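Local coordinates for protein pyrrolysyl-tRNA synthetase (Desulfitobacterium hafniense, PDB 3DSQ) that probably attaches pyrrolysine to its cognate tRNA at the expense of ATP, as a homodimeric class II aminoacyl-tRNA synthetase, at residues 133-138 and 176-181; 186-191 and 219-224; 193-198 and 207-212; 202-207 and 262-267. All blocks are in the same frame, centred on the assembly; numbering follows the deposited sequence.

Contact 1 of 4, residues 133-138 and 176-181; sequences PNLYTL and NLTELG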
loop_
_atom_site.group_PDB
_atom_site.type_symbol
_atom_site.label_atom_id
_atom_site.label_comp_id
_atom_site.label_asym_id
_atom_site.label_seq_id
_atom_site.Cartn_x
_atom_site.Cartn_y
_atom_site.Cartn_z
ATOM N N PRO B 133 12.034 4.391 11.184
ATOM C CA PRO B 133 13.140 3.428 11.221
ATOM C C PRO B 133 13.659 2.971 9.866
ATOM O O PRO B 133 14.870 2.881 9.654
ATOM C CB PRO B 133 12.585 2.277 12.073
ATOM C CG PRO B 133 11.095 2.427 11.971
ATOM C CD PRO B 133 10.896 3.923 11.992
ATOM N N ASN B 134 12.748 2.684 8.947
ATOM C CA ASN B 134 13.144 2.237 7.619
ATOM C C ASN B 134 13.845 3.329 6.818
ATOM O O ASN B 134 14.778 3.046 6.071
ATOM C CB ASN B 134 11.925 1.725 6.852
ATOM C CG ASN B 134 11.452 0.382 7.358
ATOM O OD1 ASN B 134 11.972 -0.134 8.360
ATOM N ND2 ASN B 134 10.466 -0.198 6.676
ATOM N N LEU B 135 13.389 4.571 6.969
ATOM C CA LEU B 135 14.000 5.682 6.246
ATOM C C LEU B 135 15.376 5.987 6.858
ATOM O O LEU B 135 16.300 6.411 6.166
ATOM C CB LEU B 135 13.085 6.917 6.293
ATOM C CG LEU B 135 11.697 6.770 5.639
ATOM C CD1 LEU B 135 10.963 8.105 5.681
ATOM C CD2 LEU B 135 11.836 6.305 4.196
ATOM N N TYR B 136 15.508 5.758 8.162
ATOM C CA TYR B 136 16.781 5.969 8.844
ATOM C C TYR B 136 17.801 5.035 8.200
ATOM O O TYR B 136 18.934 5.428 7.897
ATOM C CB TYR B 136 16.653 5.612 10.324
ATOM C CG TYR B 136 16.637 6.789 11.266
ATOM C CD1 TYR B 136 15.690 6.869 12.284
ATOM C CD2 TYR B 136 17.607 7.796 11.181
ATOM C CE1 TYR B 136 15.705 7.918 13.206
ATOM C CE2 TYR B 136 17.634 8.854 12.100
ATOM C CZ TYR B 136 16.681 8.903 13.110
ATOM O OH TYR B 136 16.713 9.914 14.042
ATOM N N THR B 137 17.374 3.790 7.992
ATOM C CA THR B 137 18.220 2.765 7.402
ATOM C C THR B 137 18.663 3.185 6.002
ATOM O O THR B 137 19.854 3.156 5.682
ATOM C CB THR B 137 17.463 1.414 7.365
ATOM O OG1 THR B 137 17.125 1.032 8.707
ATOM C CG2 THR B 137 18.316 0.316 6.743
ATOM N N LEU B 138 17.711 3.592 5.168
ATOM C CA LEU B 138 18.039 4.024 3.813
ATOM C C LEU B 138 18.963 5.241 3.825
ATOM O O LEU B 138 19.811 5.394 2.949
ATOM C CB LEU B 138 16.765 4.333 3.022
ATOM C CG LEU B 138 15.914 3.116 2.651
ATOM C CD1 LEU B 138 14.935 3.484 1.543
ATOM C CD2 LEU B 138 16.813 2.000 2.171
ATOM N N ASN B 176 5.862 10.261 4.455
ATOM C CA ASN B 176 6.921 10.797 5.284
ATOM C C ASN B 176 8.004 11.246 4.340
ATOM O O ASN B 176 8.642 10.418 3.711
ATOM C CB ASN B 176 7.474 9.728 6.231
ATOM C CG ASN B 176 8.368 10.311 7.309
ATOM O OD1 ASN B 176 9.157 11.225 7.056
ATOM N ND2 ASN B 176 8.259 9.774 8.518
ATOM N N LEU B 177 8.192 12.558 4.214
ATOM C CA LEU B 177 9.235 13.055 3.335
ATOM C C LEU B 177 10.371 13.617 4.161
ATOM O O LEU B 177 10.166 14.169 5.238
ATOM C CB LEU B 177 8.697 14.096 2.344
ATOM C CG LEU B 177 7.844 15.304 2.720
ATOM C CD1 LEU B 177 8.343 15.968 3.976
ATOM C CD2 LEU B 177 7.894 16.276 1.535
ATOM N N THR B 178 11.580 13.472 3.646
ATOM C CA THR B 178 12.748 13.903 4.387
ATOM C C THR B 178 13.858 14.405 3.504
ATOM O O THR B 178 13.888 14.144 2.308
ATOM C CB THR B 178 13.347 12.729 5.167
ATOM O OG1 THR B 178 13.906 11.799 4.227
ATOM C CG2 THR B 178 12.271 12.006 5.980
ATOM N N GLU B 179 14.781 15.124 4.128
ATOM C CA GLU B 179 15.959 15.631 3.454
ATOM C C GLU B 179 17.085 15.450 4.454
ATOM O O GLU B 179 16.990 15.900 5.591
ATOM C CB GLU B 179 15.827 17.114 3.081
ATOM C CG GLU B 179 17.050 17.629 2.321
ATOM C CD GLU B 179 16.912 19.073 1.863
ATOM O OE1 GLU B 179 16.960 19.978 2.719
ATOM O OE2 GLU B 179 16.753 19.300 0.643
ATOM N N LEU B 180 18.125 14.749 4.027
ATOM C CA LEU B 180 19.295 14.500 4.854
ATOM C C LEU B 180 20.410 15.398 4.337
ATOM O O LEU B 180 20.764 15.332 3.160
ATOM C CB LEU B 180 19.731 13.042 4.732
ATOM C CG LEU B 180 21.063 12.658 5.378
ATOM C CD1 LEU B 180 20.927 12.628 6.897
ATOM C CD2 LEU B 180 21.481 11.293 4.860
ATOM N N GLY B 181 20.956 16.231 5.217
ATOM C CA GLY B 181 22.025 17.126 4.818
ATOM C C GLY B 181 21.545 18.560 4.704
ATOM O O GLY B 181 22.198 19.397 4.080
#
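Leu135, on helix 132-142, sets a single methyl over the flat carboxamide of Asn176 on strand 171-180. Its CD1 lies above the face of the amide, with Asn176 CG the closest atom at 3.8 Å and Asn176 OD1 at 3.9 Å. The leucine chain is stretched out from its backbone (chi2 -176°), which carries CD1 to the strand, while the long axes of the two side chains cross obliquely. Asn176 comes to meet it with CG anti to its own backbone N (chi1 -168°), a turn that presents its amide face to the leucine methyl.

Two residues further along, Thr178 presents its methyl to the same group, CG2 standing 4.1 Å from Leu135 CD1. One leucine methyl thus spans two side chains of alternate positions on one sheet face. The threonine suits this place because its two branches divide the work: CG2 faces the leucine, whereas OG1 is hydrogen-bonded to Ile152 O of the neighbouring strand and to Trp139 NE1. Leu177, between them, turns to the other sheet face and packs on Met194 and Val198 of helix 187-201. On the helix, Asn134 and Thr137 pack on Leu277 of the second subunit.

No hydrogen bond joins the segments; the contact is buried van der Waals packing of a helix on a sheet. Strand 171-180 pairs with strand 150-159 as the antiparallel hairpin of class II motif 2, and the helix lies on the sheet face that, as in other class II synthetases, probably carries the active site.

Contact 2 of 4, residues 186-191 and 219-224; sequences ERHQRL and DTVDVM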
loop_
_atom_site.group_PDB
_atom_site.type_symbol
_atom_site.label_atom_id
_atom_site.label_comp_id
_atom_site.label_asym_id
_atom_site.label_seq_id
_atom_site.Cartn_x
_atom_site.Cartn_y
_atom_site.Cartn_z
ATOM N N GLU B 186 18.721 26.449 7.569
ATOM C CA GLU B 186 17.582 26.360 6.656
ATOM C C GLU B 186 16.556 25.292 7.033
ATOM O O GLU B 186 15.545 25.136 6.352
ATOM C CB GLU B 186 18.072 26.115 5.226
ATOM C CG GLU B 186 19.036 27.180 4.725
ATOM C CD GLU B 186 19.482 26.953 3.292
ATOM O OE1 GLU B 186 20.440 27.633 2.867
ATOM O OE2 GLU B 186 18.880 26.107 2.592
ATOM N N ARG B 187 16.803 24.570 8.120
ATOM C CA ARG B 187 15.893 23.512 8.552
ATOM C C ARG B 187 14.435 23.948 8.665
ATOM O O ARG B 187 13.555 23.351 8.040
ATOM C CB ARG B 187 16.366 22.925 9.880
ATOM C CG ARG B 187 17.668 22.147 9.764
ATOM C CD ARG B 187 18.113 21.606 11.111
ATOM N NE ARG B 187 18.373 22.684 12.059
ATOM C CZ ARG B 187 18.711 22.497 13.330
ATOM N NH1 ARG B 187 18.835 21.267 13.815
ATOM N NH2 ARG B 187 18.920 23.540 14.120
ATOM N N HIS B 188 14.180 24.987 9.454
ATOM C CA HIS B 188 12.823 25.491 9.639
ATOM C C HIS B 188 12.140 25.878 8.322
ATOM O O HIS B 188 10.930 25.697 8.173
ATOM C CB HIS B 188 12.840 26.683 10.600
ATOM C CG HIS B 188 13.188 26.313 12.010
ATOM N ND1 HIS B 188 12.294 25.700 12.862
ATOM C CD2 HIS B 188 14.341 26.445 12.708
ATOM C CE1 HIS B 188 12.881 25.471 14.024
ATOM N NE2 HIS B 188 14.123 25.913 13.957
ATOM N N GLN B 189 12.908 26.396 7.367
ATOM C CA GLN B 189 12.346 26.783 6.072
ATOM C C GLN B 189 12.079 25.563 5.184
ATOM O O GLN B 189 11.158 25.574 4.372
ATOM C CB GLN B 189 13.277 27.769 5.354
ATOM C CG GLN B 189 12.900 28.052 3.889
ATOM C CD GLN B 189 11.520 28.688 3.722
ATOM O OE1 GLN B 189 11.314 29.860 4.044
ATOM N NE2 GLN B 189 10.570 27.909 3.215
ATOM N N ARG B 190 12.884 24.513 5.325
ATOM C CA ARG B 190 12.667 23.303 4.537
ATOM C C ARG B 190 11.354 22.668 4.960
ATOM O O ARG B 190 10.533 22.302 4.123
ATOM C CB ARG B 190 13.790 22.294 4.750
ATOM C CG ARG B 190 14.965 22.463 3.823
ATOM C CD ARG B 190 14.570 22.335 2.359
ATOM N NE ARG B 190 15.758 22.120 1.538
ATOM C CZ ARG B 190 16.816 22.926 1.523
ATOM N NH1 ARG B 190 16.830 24.012 2.280
ATOM N NH2 ARG B 190 17.872 22.630 0.773
ATOM N N LEU B 191 11.166 22.526 6.267
ATOM C CA LEU B 191 9.935 21.957 6.786
ATOM C C LEU B 191 8.755 22.732 6.205
ATOM O O LEU B 191 7.748 22.140 5.820
ATOM C CB LEU B 191 9.925 22.010 8.318
ATOM C CG LEU B 191 10.837 20.951 8.965
ATOM C CD1 LEU B 191 10.749 21.030 10.479
ATOM C CD2 LEU B 191 10.422 19.554 8.487
ATOM N N ASP B 219 13.291 20.524 18.310
ATOM C CA ASP B 219 12.482 21.481 17.559
ATOM C C ASP B 219 11.507 20.744 16.648
ATOM O O ASP B 219 11.916 20.049 15.717
ATOM C CB ASP B 219 13.371 22.390 16.702
ATOM C CG ASP B 219 14.352 23.211 17.527
ATOM O OD1 ASP B 219 13.910 24.028 18.360
ATOM O OD2 ASP B 219 15.572 23.044 17.337
ATOM N N THR B 220 10.215 20.902 16.921
ATOM C CA THR B 220 9.180 20.254 16.124
ATOM C C THR B 220 8.274 21.290 15.462
ATOM O O THR B 220 8.021 22.355 16.025
ATOM C CB THR B 220 8.300 19.328 16.989
ATOM O OG1 THR B 220 7.608 20.110 17.971
ATOM C CG2 THR B 220 9.157 18.277 17.689
ATOM N N VAL B 221 7.797 20.969 14.263
ATOM C CA VAL B 221 6.901 21.848 13.521
ATOM C C VAL B 221 5.617 21.088 13.188
ATOM O O VAL B 221 5.604 20.236 12.301
ATOM C CB VAL B 221 7.549 22.339 12.207
ATOM C CG1 VAL B 221 6.539 23.128 11.383
ATOM C CG2 VAL B 221 8.750 23.209 12.519
ATOM N N ASP B 222 4.542 21.396 13.909
ATOM C CA ASP B 222 3.256 20.743 13.698
ATOM C C ASP B 222 2.345 21.550 12.787
ATOM O O ASP B 222 1.909 22.643 13.148
ATOM C CB ASP B 222 2.567 20.515 15.044
ATOM C CG ASP B 222 3.320 19.533 15.922
ATOM O OD1 ASP B 222 2.958 19.384 17.107
ATOM O OD2 ASP B 222 4.277 18.901 15.424
ATOM N N VAL B 223 2.062 21.009 11.605
ATOM C CA VAL B 223 1.191 21.681 10.646
ATOM C C VAL B 223 -0.266 21.440 11.035
ATOM O O VAL B 223 -0.645 20.320 11.387
ATOM C CB VAL B 223 1.421 21.157 9.214
ATOM C CG1 VAL B 223 0.620 21.987 8.229
ATOM C CG2 VAL B 223 2.904 21.208 8.873
ATOM N N MET B 224 -1.084 22.491 10.977
ATOM C CA MET B 224 -2.486 22.362 11.358
ATOM C C MET B 224 -3.450 23.341 10.698
ATOM O O MET B 224 -3.059 24.372 10.159
ATOM C CB MET B 224 -2.631 22.524 12.869
ATOM C CG MET B 224 -1.628 21.749 13.699
ATOM S SD MET B 224 -2.136 21.694 15.405
ATOM C CE MET B 224 -2.028 23.420 15.831
#
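Arg190 NH1 reaches back one helical turn to Glu186 OE2 at 2.9 Å, a salt bridge made nearly along the carboxylate C-O axis and almost exactly in the guanidinium plane. The N-H...O angle of 164° makes it straight. Glu186 OE2 thus lies at the edge of the guanidinium, while Glu179 OE1 of strand 171-180 pairs with NE from above the face. Glutamate suits position 186 because its chain is long enough to reach the arginine one turn on.

Across the contact the chemistry is apolar. Leu191 CD1 meets Val221 CG2 at 3.6 Å and Val221 CB at 3.9 Å, a methyl of the branched leucine set against a beta-branched valine. Helix 187-201 here runs nearly along strand 219-225 of the main, largely antiparallel sheet of the class II core, their local axes 21° apart and 9.8 Å distant, so one helix face repeatedly offers side chains to the strand.

Nearer the surface, His188 CE1 approaches Asp219 CB at 4.1 Å, with ring and carboxylate planes turned 66° against each other. Val221 CG2 lies at the ring's edge, 4.3 Å from His188 ND1. The aspartate's acidic end is not bridged to the helix: Asp219 OD2 stays 4.7 Å from both Arg187 NH2 and His188 NE2, which for the arginine is consistent with a longer-range attraction. Arg187 gives its NH1 to Gly236 O at the end of strand 228-236.

Contact 3 of 4, residues 193-198 and 207-212; sequences DMARWV and FELVTE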
loop_
_atom_site.group_PDB
_atom_site.type_symbol
_atom_site.label_atom_id
_atom_site.label_comp_id
_atom_site.label_asym_id
_atom_site.label_seq_id
_atom_site.Cartn_x
_atom_site.Cartn_y
_atom_site.Cartn_z
ATOM N N ASP B 193 8.715 24.483 3.344
ATOM C CA ASP B 193 8.648 24.135 1.929
ATOM C C ASP B 193 7.911 22.813 1.738
ATOM O O ASP B 193 6.975 22.720 0.943
ATOM C CB ASP B 193 10.050 24.000 1.332
ATOM C CG ASP B 193 10.845 25.293 1.384
ATOM O OD1 ASP B 193 10.244 26.381 1.207
ATOM O OD2 ASP B 193 12.079 25.214 1.581
ATOM N N MET B 194 8.353 21.791 2.463
ATOM C CA MET B 194 7.749 20.467 2.380
ATOM C C MET B 194 6.257 20.523 2.666
ATOM O O MET B 194 5.457 19.978 1.918
ATOM C CB MET B 194 8.421 19.523 3.375
ATOM C CG MET B 194 9.923 19.433 3.208
ATOM S SD MET B 194 10.651 18.256 4.359
ATOM C CE MET B 194 11.394 17.124 3.230
ATOM N N ALA B 195 5.886 21.177 3.758
ATOM C CA ALA B 195 4.481 21.300 4.126
ATOM C C ALA B 195 3.683 21.917 2.976
ATOM O O ALA B 195 2.646 21.387 2.557
ATOM C CB ALA B 195 4.350 22.154 5.365
ATOM N N ARG B 196 4.181 23.036 2.461
ATOM C CA ARG B 196 3.524 23.730 1.363
ATOM C C ARG B 196 3.402 22.869 0.115
ATOM O O ARG B 196 2.327 22.799 -0.479
ATOM C CB ARG B 196 4.270 25.032 1.051
ATOM C CG ARG B 196 4.169 26.055 2.174
ATOM C CD ARG B 196 5.104 27.230 1.953
ATOM N NE ARG B 196 4.952 28.248 2.988
ATOM C CZ ARG B 196 5.841 29.207 3.229
ATOM N NH1 ARG B 196 6.951 29.283 2.510
ATOM N NH2 ARG B 196 5.619 30.090 4.194
ATOM N N TRP B 197 4.488 22.210 -0.281
ATOM C CA TRP B 197 4.453 21.350 -1.463
ATOM C C TRP B 197 3.363 20.296 -1.319
ATOM O O TRP B 197 2.575 20.062 -2.237
ATOM C CB TRP B 197 5.784 20.619 -1.669
ATOM C CG TRP B 197 6.922 21.471 -2.138
ATOM C CD1 TRP B 197 6.880 22.457 -3.085
ATOM C CD2 TRP B 197 8.290 21.378 -1.716
ATOM N NE1 TRP B 197 8.135 22.981 -3.279
ATOM C CE2 TRP B 197 9.020 22.339 -2.452
ATOM C CE3 TRP B 197 8.970 20.574 -0.787
ATOM C CZ2 TRP B 197 10.397 22.522 -2.289
ATOM C CZ3 TRP B 197 10.342 20.756 -0.624
ATOM C CH2 TRP B 197 11.039 21.725 -1.375
ATOM N N VAL B 198 3.340 19.658 -0.154
ATOM C CA VAL B 198 2.375 18.612 0.136
ATOM C C VAL B 198 0.938 19.115 0.240
ATOM O O VAL B 198 0.039 18.611 -0.441
ATOM C CB VAL B 198 2.749 17.880 1.447
ATOM C CG1 VAL B 198 1.659 16.886 1.820
ATOM C CG2 VAL B 198 4.076 17.154 1.267
ATOM N N PHE B 207 -4.024 26.548 6.381
ATOM C CA PHE B 207 -3.300 25.836 7.430
ATOM C C PHE B 207 -2.278 26.736 8.112
ATOM O O PHE B 207 -1.877 27.765 7.565
ATOM C CB PHE B 207 -2.592 24.619 6.836
ATOM C CG PHE B 207 -1.525 24.972 5.845
ATOM C CD1 PHE B 207 -0.213 25.169 6.257
ATOM C CD2 PHE B 207 -1.837 25.144 4.502
ATOM C CE1 PHE B 207 0.775 25.534 5.346
ATOM C CE2 PHE B 207 -0.860 25.508 3.583
ATOM C CZ PHE B 207 0.451 25.703 4.007
ATOM N N GLU B 208 -1.858 26.340 9.308
ATOM C CA GLU B 208 -0.873 27.102 10.065
ATOM C C GLU B 208 0.275 26.203 10.529
ATOM O O GLU B 208 0.106 24.998 10.716
ATOM C CB GLU B 208 -1.536 27.766 11.279
ATOM C CG GLU B 208 -2.037 26.793 12.338
ATOM C CD GLU B 208 -2.636 27.498 13.545
ATOM O OE1 GLU B 208 -1.962 28.387 14.110
ATOM O OE2 GLU B 208 -3.778 27.158 13.930
ATOM N N LEU B 209 1.444 26.801 10.716
ATOM C CA LEU B 209 2.618 26.062 11.155
ATOM C C LEU B 209 2.876 26.337 12.632
ATOM O O LEU B 209 3.080 27.478 13.033
ATOM C CB LEU B 209 3.823 26.483 10.314
ATOM C CG LEU B 209 3.553 26.426 8.807
ATOM C CD1 LEU B 209 4.720 27.025 8.046
ATOM C CD2 LEU B 209 3.313 24.987 8.384
ATOM N N VAL B 210 2.858 25.285 13.439
ATOM C CA VAL B 210 3.081 25.425 14.869
ATOM C C VAL B 210 4.426 24.845 15.278
ATOM O O VAL B 210 4.637 23.637 15.202
ATOM C CB VAL B 210 1.970 24.721 15.669
ATOM C CG1 VAL B 210 2.241 24.840 17.159
ATOM C CG2 VAL B 210 0.623 25.332 15.322
ATOM N N THR B 211 5.331 25.711 15.722
ATOM C CA THR B 211 6.659 25.276 16.143
ATOM C C THR B 211 6.791 25.210 17.662
ATOM O O THR B 211 6.374 26.121 18.376
ATOM C CB THR B 211 7.750 26.213 15.601
ATOM O OG1 THR B 211 7.652 27.484 16.255
ATOM C CG2 THR B 211 7.585 26.407 14.105
ATOM N N GLU B 212 7.374 24.116 18.140
ATOM C CA GLU B 212 7.589 23.891 19.564
ATOM C C GLU B 212 9.003 23.336 19.696
ATOM O O GLU B 212 9.591 22.886 18.712
ATOM C CB GLU B 212 6.584 22.869 20.102
ATOM C CG GLU B 212 5.124 23.191 19.793
ATOM C CD GLU B 212 4.570 24.323 20.638
ATOM O OE1 GLU B 212 5.167 25.421 20.636
ATOM O OE2 GLU B 212 3.532 24.115 21.304
#
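Phe207 and Arg196 bury the most surface here, and they meet by an edge: Phe207 CZ, the far corner of the ring, stands 4.2 Å from Arg196 CG, which lies close to the ring plane. The two side chains cross at about a right angle, with the guanidinium plane tilted 56° from the ring. Because the touch is made by an aliphatic carbon at the ring edge, it is not a cation-pi stack. The arginine offers its second methylene, CG, and its chain then runs on extended to NE, where the charged group can stay at the surface. NH2 has a long, weak ion pair with Glu192 one turn back.

Phe207 CG sits between the backbone N and the carbonyl carbon (chi1 64°), a torsion that swings the ring out of the chain just ahead of strand 208-213 and across to the helix. Leu209, two residues on, shares the same side of the strand. Its CD2 lies in the plane of the Phe207 ring at its edge, 4.0 Å from Phe207 CE1, and also reaches Ala195 CB at 4.3 Å. Alanine fits because a small side chain suits a helix position facing a large leucine. Behind both, Val223 of the next strand touches Phe207 and Leu209, extending the apolar layer.

Strand 208-213 is the outermost strand on this side of the main sheet within the chain. It runs parallel to strand 171-180 with helix 187-201 between them, so the contact closes the second half of a beta-alpha-beta crossover spanning one face of the class II core.

Contact 4 of 4, residues 202-207 and 262-267; sequences AGIREF and MIREGT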
loop_
_atom_site.group_PDB
_atom_site.type_symbol
_atom_site.label_atom_id
_atom_site.label_comp_id
_atom_site.label_asym_id
_atom_site.label_seq_id
_atom_site.Cartn_x
_atom_site.Cartn_y
_atom_site.Cartn_z
ATOM N N ALA B 202 -2.236 18.440 -2.075
ATOM C CA ALA B 202 -3.404 17.825 -1.437
ATOM C C ALA B 202 -4.659 18.696 -1.477
ATOM O O ALA B 202 -5.665 18.378 -0.839
ATOM C CB ALA B 202 -3.081 17.467 0.011
ATOM N N GLY B 203 -4.605 19.800 -2.213
ATOM C CA GLY B 203 -5.765 20.667 -2.297
ATOM C C GLY B 203 -6.194 21.291 -0.981
ATOM O O GLY B 203 -7.382 21.484 -0.733
ATOM N N ILE B 204 -5.230 21.596 -0.126
ATOM C CA ILE B 204 -5.525 22.227 1.150
ATOM C C ILE B 204 -4.786 23.562 1.145
ATOM O O ILE B 204 -3.556 23.604 1.071
ATOM C CB ILE B 204 -5.073 21.332 2.323
ATOM C CG1 ILE B 204 -5.981 20.097 2.379
ATOM C CG2 ILE B 204 -5.100 22.109 3.630
ATOM C CD1 ILE B 204 -5.714 19.159 3.536
ATOM N N ARG B 205 -5.541 24.655 1.202
ATOM C CA ARG B 205 -4.941 25.982 1.152
ATOM C C ARG B 205 -5.058 26.793 2.441
ATOM O O ARG B 205 -4.610 27.937 2.498
ATOM C CB ARG B 205 -5.543 26.765 -0.020
ATOM C CG ARG B 205 -5.680 25.942 -1.302
ATOM C CD ARG B 205 -5.865 26.824 -2.528
ATOM N NE ARG B 205 -4.606 27.426 -2.968
ATOM C CZ ARG B 205 -4.516 28.427 -3.842
ATOM N NH1 ARG B 205 -5.615 28.949 -4.375
ATOM N NH2 ARG B 205 -3.327 28.905 -4.187
ATOM N N GLU B 206 -5.660 26.199 3.468
ATOM C CA GLU B 206 -5.818 26.862 4.761
ATOM C C GLU B 206 -5.131 26.040 5.847
ATOM O O GLU B 206 -5.606 24.961 6.201
ATOM C CB GLU B 206 -7.299 27.003 5.127
ATOM C CG GLU B 206 -8.145 27.788 4.136
ATOM C CD GLU B 206 -9.528 28.103 4.685
ATOM O OE1 GLU B 206 -10.212 27.163 5.145
ATOM O OE2 GLU B 206 -9.930 29.287 4.658
ATOM N N PHE B 207 -4.024 26.548 6.381
ATOM C CA PHE B 207 -3.300 25.836 7.430
ATOM C C PHE B 207 -2.278 26.736 8.112
ATOM O O PHE B 207 -1.877 27.765 7.565
ATOM C CB PHE B 207 -2.592 24.619 6.836
ATOM C CG PHE B 207 -1.525 24.972 5.845
ATOM C CD1 PHE B 207 -0.213 25.169 6.257
ATOM C CD2 PHE B 207 -1.837 25.144 4.502
ATOM C CE1 PHE B 207 0.775 25.534 5.346
ATOM C CE2 PHE B 207 -0.860 25.508 3.583
ATOM C CZ PHE B 207 0.451 25.703 4.007
ATOM N N MET B 262 -10.029 13.382 5.341
ATOM C CA MET B 262 -11.206 13.664 6.149
ATOM C C MET B 262 -11.355 15.170 6.389
ATOM O O MET B 262 -12.458 15.722 6.341
ATOM C CB MET B 262 -11.114 12.941 7.494
ATOM C CG MET B 262 -12.118 13.443 8.525
ATOM S SD MET B 262 -12.069 12.465 10.053
ATOM C CE MET B 262 -10.514 13.005 10.725
ATOM N N ILE B 263 -10.229 15.819 6.651
ATOM C CA ILE B 263 -10.194 17.247 6.921
ATOM C C ILE B 263 -10.474 18.074 5.659
ATOM O O ILE B 263 -11.242 19.023 5.700
ATOM C CB ILE B 263 -8.832 17.615 7.554
ATOM C CG1 ILE B 263 -8.757 16.976 8.948
ATOM C CG2 ILE B 263 -8.654 19.118 7.615
ATOM C CD1 ILE B 263 -7.389 17.033 9.607
ATOM N N ARG B 264 -9.878 17.700 4.538
ATOM C CA ARG B 264 -10.115 18.421 3.298
ATOM C C ARG B 264 -11.563 18.271 2.861
ATOM O O ARG B 264 -12.224 19.243 2.511
ATOM C CB ARG B 264 -9.209 17.883 2.197
ATOM C CG ARG B 264 -9.496 18.462 0.829
ATOM C CD ARG B 264 -9.708 17.354 -0.177
ATOM N NE ARG B 264 -8.459 16.959 -0.807
ATOM C CZ ARG B 264 -8.311 15.900 -1.595
ATOM N NH1 ARG B 264 -9.338 15.108 -1.860
ATOM N NH2 ARG B 264 -7.133 15.648 -2.136
ATOM N N GLU B 265 -12.055 17.040 2.888
ATOM C CA GLU B 265 -13.413 16.744 2.458
ATOM C C GLU B 265 -14.491 17.028 3.488
ATOM O O GLU B 265 -15.669 17.104 3.150
ATOM C CB GLU B 265 -13.490 15.285 2.005
ATOM C CG GLU B 265 -12.615 15.018 0.794
ATOM C CD GLU B 265 -13.019 15.886 -0.387
ATOM O OE1 GLU B 265 -12.127 16.393 -1.101
ATOM O OE2 GLU B 265 -14.235 16.059 -0.599
ATOM N N GLY B 266 -14.091 17.189 4.740
ATOM C CA GLY B 266 -15.068 17.455 5.776
ATOM C C GLY B 266 -16.019 16.290 6.004
ATOM O O GLY B 266 -17.210 16.500 6.184
ATOM N N THR B 267 -15.503 15.063 5.990
ATOM C CA THR B 267 -16.342 13.896 6.215
ATOM C C THR B 267 -16.395 13.583 7.709
ATOM O O THR B 267 -15.643 14.159 8.484
ATOM C CB THR B 267 -15.829 12.677 5.433
ATOM O OG1 THR B 267 -14.426 12.513 5.660
ATOM C CG2 THR B 267 -16.089 12.860 3.938
#
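The guanidinium of Arg264 works through its edges. At one edge, in its plane, lies Ala202 O, gripped by Arg264 NE at 3.1 Å with an N-H...O angle of 161° and more weakly by Arg264 NH2 at 3.4 Å. The donor NE is tilted 32° from the carbonyl plane of Ala202. At another edge Arg264 NH1 makes a salt bridge with Glu265 OE1 at 3.2 Å, on the anti side of the carboxylate. No atom of the two segments is placed over a face; Leu76 of helix 72-85 also packs on the Arg264 side chain.

The chain leaves its helix with CG anti to the backbone N (chi1 173°), and its first methylenes lie against the loop: Ile204 CG1 meets Arg264 CB at 3.9 Å, and Gly203 O lies 4.0 Å from Arg264 CG. Bends at chi2 and chi3 then turn the guanidinium to Ala202 O. An arginine suits the place by having both an aliphatic stem for the isoleucine and a positive head that probably interacts favourably with the helix end beside it.

That end is a Schellman motif. Gly203, with the positive phi that favours glycine, is its C-prime residue, and Ile204 N bonds back to Leu199 O. Arg264 therefore grips the carbonyl just where helix 187-201 stops, from helix 257-265, which with strand 250-256 forms motif 3 of the class II synthetase core.

In the fold
Contact 1 is the buried member of the set, without polar bonds across it, a leucine methyl resting on an amide face and a threonine methyl, and lies on the sheet face away from helix 187-201. Contacts 2 and 3 lie on the opposite face, their centres 6 Å apart: both use that helix, against neighbouring strands 219-225 and 208-213, and both grade from a methyl core into polar residues at the surface. Strand 171-180 connects the two sides, since Leu177 packs on Met194 and Glu179 pairs with Arg190. Contact 4 takes over where the helix ends, shares Phe207 with contact 3, and alone uses hydrogen bonds between its segments, as suits a loop meeting a helix end.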